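Local coordinates for protein glutathione S-transferase domain (Xanthobacter autotrophicus, PDB 4HZ2) that binds glutathione and probably acts as a transferase of the glutathione S-transferase family, at residues N29-L43 with P214-L226. Numbering follows the deposited sequence. Where two conformers were deposited one is given.
Sequences NGSGNCWKAAQILSL and PGINLIPPLDEIL. With GSH (glutathione), chain F.
The amide of Gln39 reads the extended backbone of Gly215-Asn217 with both ends. Gln39 OE1 takes the N-H of Asn217 on a lone pair in its carbonyl plane, 3.0 Å and almost straight (174°), while Gln39 NE2 donates to Gly215 O at 2.9 Å, more bent. With CG anti to the backbone N (chi1 -176°) and a bend at chi2, the amide reaches these two groups, and Ile216 CD1 packs on its CD. One turn earlier, Trp35 gives its indole NE1 to Asn217 O (2.8 Å), which lies at the ring edge near the ring plane; Gln39 CB covers a face of the same ring. Ile219 is wedged beside this tryptophan: Ile219 CG1 lies 3.6 Å from Trp35 CD1, and Ile219 CD1 sits against Gly32 CA. Beyond it, Gly30 CA meets Leu222 CD2, Ile219 CG2 and Ile225 CD1 (3.8 Å to the last); a CB there would clash with Leu222. Replacing Gln39 with a leucine would probably leave Asn217 N and Gly215 O without these amide partners and loosen the hold on the loop. The contact thus ties the C-terminal segment to helix 32-43, the first helix of the thioredoxin-like N-terminal domain; Ser31, at the N-cap of that helix, has OG 3.3 Å from the glutathione sulfur SG2. Because the polar grip is on main-chain groups, it probably depends more on the path of the loop than on the loop's side chains, whereas apolar side chains set the fit near the glutathione end.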
loop_
_atom_site.group_PDB
_atom_site.type_symbol
_atom_site.label_atom_id
_atom_site.label_comp_id
_atom_site.label_asym_id
_atom_site.label_seq_id
_atom_site.Cartn_x
_atom_site.Cartn_y
_atom_site.Cartn_z
ATOM N N ASN B 29 -2.570 19.954 -7.835
ATOM C CA ASN B 29 -2.440 19.892 -9.285
ATOM C C ASN B 29 -1.066 19.305 -9.631
ATOM O O ASN B 29 -0.051 19.797 -9.134
ATOM C CB ASN B 29 -2.552 21.314 -9.845
ATOM C CG ASN B 29 -2.720 21.340 -11.351
ATOM O OD1 ASN B 29 -2.922 20.304 -11.979
ATOM N ND2 ASN B 29 -2.661 22.533 -11.935
ATOM N N GLY B 30 -1.034 18.276 -10.476
ATOM C CA GLY B 30 0.212 17.596 -10.839
ATOM C C GLY B 30 0.450 16.275 -10.115
ATOM O O GLY B 30 1.252 15.461 -10.540
ATOM N N SER B 31 -0.233 16.055 -9.008
ATOM C CA SER B 31 -0.110 14.811 -8.229
ATOM C C SER B 31 -0.777 13.618 -8.903
ATOM O O SER B 31 -1.960 13.658 -9.283
ATOM C CB SER B 31 -0.769 14.996 -6.860
ATOM O OG SER B 31 -0.962 13.740 -6.196
ATOM N N GLY B 32 -0.003 12.541 -9.074
ATOM C CA GLY B 32 -0.524 11.300 -9.636
ATOM C C GLY B 32 -1.553 10.666 -8.726
ATOM O O GLY B 32 -2.537 10.089 -9.210
ATOM N N ASN B 33 -1.327 10.730 -7.413
ATOM C CA ASN B 33 -2.315 10.143 -6.477
ATOM C C ASN B 33 -3.651 10.874 -6.566
ATOM O O ASN B 33 -4.711 10.237 -6.507
ATOM C CB ASN B 33 -1.793 10.101 -5.039
ATOM C CG ASN B 33 -0.667 9.087 -4.873
ATOM O OD1 ASN B 33 -0.747 7.967 -5.395
ATOM N ND2 ASN B 33 0.406 9.479 -4.173
ATOM N N CYS B 34 -3.602 12.190 -6.752
ATOM C CA CYS B 34 -4.826 12.979 -6.892
ATOM C C CYS B 34 -5.469 12.726 -8.251
ATOM O O CYS B 34 -6.698 12.653 -8.346
ATOM C CB CYS B 34 -4.504 14.463 -6.688
ATOM S SG CYS B 34 -3.964 14.767 -4.965
ATOM N N TRP B 35 -4.646 12.553 -9.292
ATOM C CA TRP B 35 -5.152 12.164 -10.597
ATOM C C TRP B 35 -6.007 10.872 -10.505
ATOM O O TRP B 35 -7.034 10.757 -11.199
ATOM C CB TRP B 35 -3.997 12.017 -11.618
ATOM C CG TRP B 35 -4.399 11.453 -12.935
ATOM C CD1 TRP B 35 -4.734 12.151 -14.079
ATOM C CD2 TRP B 35 -4.496 10.060 -13.274
ATOM N NE1 TRP B 35 -5.052 11.270 -15.094
ATOM C CE2 TRP B 35 -4.901 9.983 -14.628
ATOM C CE3 TRP B 35 -4.296 8.867 -12.556
ATOM C CZ2 TRP B 35 -5.098 8.762 -15.280
ATOM C CZ3 TRP B 35 -4.493 7.650 -13.209
ATOM C CH2 TRP B 35 -4.886 7.610 -14.559
ATOM N N LYS B 36 -5.576 9.890 -9.692
ATOM C CA LYS B 36 -6.334 8.629 -9.569
ATOM C C LYS B 36 -7.775 8.937 -9.174
ATOM O O LYS B 36 -8.722 8.358 -9.726
ATOM C CB LYS B 36 -5.760 7.690 -8.501
ATOM C CG LYS B 36 -4.355 7.153 -8.829
ATOM C CD LYS B 36 -3.734 6.519 -7.596
ATOM C CE LYS B 36 -2.297 6.068 -7.766
ATOM N NZ LYS B 36 -1.770 5.524 -6.476
ATOM N N ALA B 37 -7.914 9.821 -8.186
ATOM C CA ALA B 37 -9.237 10.133 -7.651
ATOM C C ALA B 37 -10.073 10.848 -8.716
ATOM O O ALA B 37 -11.224 10.456 -8.971
ATOM C CB ALA B 37 -9.165 10.983 -6.370
ATOM N N ALA B 38 -9.526 11.900 -9.329
ATOM C CA ALA B 38 -10.276 12.619 -10.361
ATOM C C ALA B 38 -10.640 11.682 -11.521
ATOM O O ALA B 38 -11.772 11.728 -12.059
ATOM C CB ALA B 38 -9.509 13.836 -10.865
ATOM N N GLN B 39 -9.684 10.852 -11.931
ATOM C CA GLN B 39 -9.909 10.006 -13.078
ATOM C C GLN B 39 -11.007 8.975 -12.840
ATOM O O GLN B 39 -11.853 8.756 -13.723
ATOM C CB GLN B 39 -8.599 9.287 -13.450
ATOM C CG GLN B 39 -8.680 8.430 -14.703
ATOM C CD GLN B 39 -8.910 9.270 -15.961
ATOM O OE1 GLN B 39 -7.957 9.786 -16.600
ATOM N NE2 GLN B 39 -10.169 9.414 -16.328
ATOM N N ILE B 40 -11.018 8.317 -11.671
ATOM C CA ILE B 40 -12.086 7.333 -11.441
ATOM C C ILE B 40 -13.449 8.018 -11.244
ATOM O O ILE B 40 -14.474 7.477 -11.650
ATOM C CB ILE B 40 -11.776 6.388 -10.254
ATOM C CG1 ILE B 40 -12.675 5.164 -10.290
ATOM C CG2 ILE B 40 -11.827 7.130 -8.923
ATOM C CD1 ILE B 40 -12.468 4.298 -11.521
ATOM N N LEU B 41 -13.470 9.195 -10.626
ATOM C CA LEU B 41 -14.745 9.945 -10.522
ATOM C C LEU B 41 -15.312 10.307 -11.898
ATOM O O LEU B 41 -16.519 10.162 -12.171
ATOM C CB LEU B 41 -14.584 11.196 -9.655
ATOM C CG LEU B 41 -14.365 10.897 -8.179
ATOM C CD1 LEU B 41 -14.215 12.177 -7.374
ATOM C CD2 LEU B 41 -15.528 10.082 -7.639
ATOM N N SER B 42 -14.442 10.762 -12.786
ATOM C CA SER B 42 -14.899 11.127 -14.116
ATOM C C SER B 42 -15.343 9.880 -14.897
ATOM O O SER B 42 -16.380 9.920 -15.573
ATOM C CB SER B 42 -13.846 11.957 -14.878
ATOM O OG SER B 42 -12.735 11.183 -15.299
ATOM N N LEU B 43 -14.591 8.777 -14.784
ATOM C CA LEU B 43 -14.932 7.526 -15.486
ATOM C C LEU B 43 -16.279 6.958 -15.027
ATOM O O LEU B 43 -16.995 6.299 -15.792
ATOM C CB LEU B 43 -13.833 6.462 -15.294
ATOM C CG LEU B 43 -12.559 6.748 -16.087
ATOM C CD1 LEU B 43 -11.423 5.857 -15.597
ATOM C CD2 LEU B 43 -12.832 6.527 -17.577
ATOM N N PRO B 214 -11.169 5.410 -23.916
ATOM C CA PRO B 214 -12.107 6.517 -23.785
ATOM C C PRO B 214 -12.161 7.070 -22.357
ATOM O O PRO B 214 -12.193 6.309 -21.385
ATOM C CB PRO B 214 -13.464 5.888 -24.167
ATOM C CG PRO B 214 -13.126 4.692 -24.983
ATOM C CD PRO B 214 -11.803 4.200 -24.457
ATOM N N GLY B 215 -12.120 8.391 -22.225
ATOM C CA GLY B 215 -12.248 9.012 -20.906
ATOM C C GLY B 215 -10.966 9.212 -20.116
ATOM O O GLY B 215 -10.999 9.872 -19.074
ATOM N N ILE B 216 -9.838 8.672 -20.597
ATOM C CA ILE B 216 -8.567 8.824 -19.896
ATOM C C ILE B 216 -7.880 10.122 -20.319
ATOM O O ILE B 216 -7.752 10.414 -21.521
ATOM C CB ILE B 216 -7.611 7.616 -20.161
ATOM C CG1 ILE B 216 -8.264 6.313 -19.698
ATOM C CG2 ILE B 216 -6.267 7.819 -19.490
ATOM C CD1 ILE B 216 -8.501 6.214 -18.212
ATOM N N ASN B 217 -7.451 10.892 -19.318
ATOM C CA ASN B 217 -6.740 12.144 -19.512
ATOM C C ASN B 217 -5.349 12.078 -18.891
ATOM O O ASN B 217 -5.161 11.463 -17.847
ATOM C CB ASN B 217 -7.520 13.272 -18.834
ATOM C CG ASN B 217 -9.011 13.145 -19.071
ATOM O OD1 ASN B 217 -9.461 13.310 -20.219
ATOM N ND2 ASN B 217 -9.795 12.837 -18.003
ATOM N N LEU B 218 -4.390 12.730 -19.534
ATOM C CA LEU B 218 -3.020 12.770 -19.050
ATOM C C LEU B 218 -2.776 13.940 -18.113
ATOM O O LEU B 218 -3.467 14.972 -18.193
ATOM C CB LEU B 218 -2.056 12.872 -20.231
ATOM C CG LEU B 218 -2.294 11.910 -21.400
ATOM C CD1 LEU B 218 -1.284 12.123 -22.527
ATOM C CD2 LEU B 218 -2.223 10.463 -20.894
ATOM N N ILE B 219 -1.807 13.778 -17.214
ATOM C CA ILE B 219 -1.295 14.919 -16.459
ATOM C C ILE B 219 -0.366 15.708 -17.391
ATOM O O ILE B 219 0.617 15.158 -17.935
ATOM C CB ILE B 219 -0.529 14.475 -15.176
ATOM C CG1 ILE B 219 -1.420 13.588 -14.297
ATOM C CG2 ILE B 219 -0.017 15.701 -14.403
ATOM C CD1 ILE B 219 -0.680 12.973 -13.105
ATOM N N PRO B 220 -0.659 17.006 -17.591
ATOM C CA PRO B 220 0.271 17.791 -18.433
ATOM C C PRO B 220 1.668 17.862 -17.784
ATOM O O PRO B 220 1.803 17.639 -16.566
ATOM C CB PRO B 220 -0.391 19.176 -18.496
ATOM C CG PRO B 220 -1.847 18.947 -18.097
ATOM C CD PRO B 220 -1.778 17.825 -17.086
ATOM N N PRO B 221 2.703 18.194 -18.581
ATOM C CA PRO B 221 4.047 18.294 -18.005
ATOM C C PRO B 221 4.093 19.280 -16.835
ATOM O O PRO B 221 3.518 20.378 -16.915
ATOM C CB PRO B 221 4.896 18.803 -19.188
ATOM C CG PRO B 221 4.143 18.370 -20.404
ATOM C CD PRO B 221 2.694 18.502 -20.023
ATOM N N LEU B 222 4.785 18.915 -15.767
ATOM C CA LEU B 222 4.876 19.774 -14.577
ATOM C C LEU B 222 5.378 21.170 -14.904
ATOM O O LEU B 222 4.904 22.149 -14.329
ATOM C CB LEU B 222 5.780 19.129 -13.525
ATOM C CG LEU B 222 5.200 17.904 -12.809
ATOM C CD1 LEU B 222 6.155 17.453 -11.714
ATOM C CD2 LEU B 222 3.824 18.261 -12.233
ATOM N N ASP B 223 6.334 21.269 -15.828
ATOM C CA ASP B 223 6.859 22.564 -16.247
ATOM C C ASP B 223 5.786 23.525 -16.750
ATOM O O ASP B 223 5.997 24.731 -16.761
ATOM C CB ASP B 223 7.889 22.377 -17.356
ATOM C CG ASP B 223 9.243 21.965 -16.828
ATOM O OD1 ASP B 223 9.359 21.739 -15.602
ATOM O OD2 ASP B 223 10.195 21.888 -17.635
ATOM N N GLU B 224 4.649 22.976 -17.175
ATOM C CA GLU B 224 3.587 23.758 -17.817
ATOM C C GLU B 224 2.447 24.062 -16.882
ATOM O O GLU B 224 1.589 24.884 -17.213
ATOM C CB GLU B 224 3.016 23.008 -19.016
ATOM C CG GLU B 224 4.047 22.747 -20.093
ATOM C CD GLU B 224 4.691 24.029 -20.613
ATOM O OE1 GLU B 224 4.109 25.143 -20.431
ATOM O OE2 GLU B 224 5.773 23.917 -21.235
ATOM N N ILE B 225 2.378 23.356 -15.760
ATOM C CA ILE B 225 1.256 23.571 -14.845
ATOM C C ILE B 225 1.609 24.067 -13.452
ATOM O O ILE B 225 0.703 24.548 -12.727
ATOM C CB ILE B 225 0.357 22.325 -14.746
ATOM C CG1 ILE B 225 1.176 21.128 -14.228
ATOM C CG2 ILE B 225 -0.307 22.050 -16.097
ATOM C CD1 ILE B 225 0.309 19.963 -13.803
ATOM N N LEU B 226 2.888 23.992 -13.083
ATOM C CA LEU B 226 3.338 24.436 -11.772
ATOM C C LEU B 226 3.888 25.855 -11.796
ATOM O O LEU B 226 4.559 26.245 -12.752
ATOM C CB LEU B 226 4.448 23.517 -11.243
ATOM C CG LEU B 226 4.118 22.065 -10.914
ATOM C CD1 LEU B 226 5.331 21.443 -10.248
ATOM C CD2 LEU B 226 2.897 21.965 -10.007
HETATM N N1 GSH F . -0.938 6.452 0.466
HETATM C CA1 GSH F . -1.373 7.829 0.041
HETATM C C1 GSH F . -2.295 7.768 -1.155
HETATM O O11 GSH F . -3.298 8.533 -1.190
HETATM O O12 GSH F . -2.020 6.957 -2.099
HETATM C CB1 GSH F . -0.183 8.723 -0.296
HETATM C CG1 GSH F . -0.704 10.086 -0.702
HETATM C CD1 GSH F . 0.373 11.147 -0.658
HETATM O OE1 GSH F . 1.555 10.830 -0.500
HETATM N N2 GSH F . -0.055 12.413 -0.821
HETATM C CA2 GSH F . 0.883 13.535 -0.862
HETATM C C2 GSH F . 0.662 14.459 0.305
HETATM O O2 GSH F . -0.495 14.743 0.678
HETATM C CB2 GSH F . 0.840 14.197 -2.269
HETATM S SG2 GSH F . 1.026 13.055 -3.711
HETATM N N3 GSH F . 1.744 14.950 0.921
HETATM C CA3 GSH F . 1.826 15.071 2.375
HETATM C C3 GSH F . 1.881 16.490 2.900
HETATM O O31 GSH F . 1.804 16.671 4.139
HETATM O O32 GSH F . 2.003 17.430 2.084
HETATM O O HOH W 1 -8.008 12.730 -15.281
HETATM O O HOH W 2 -13.366 10.111 -17.857
#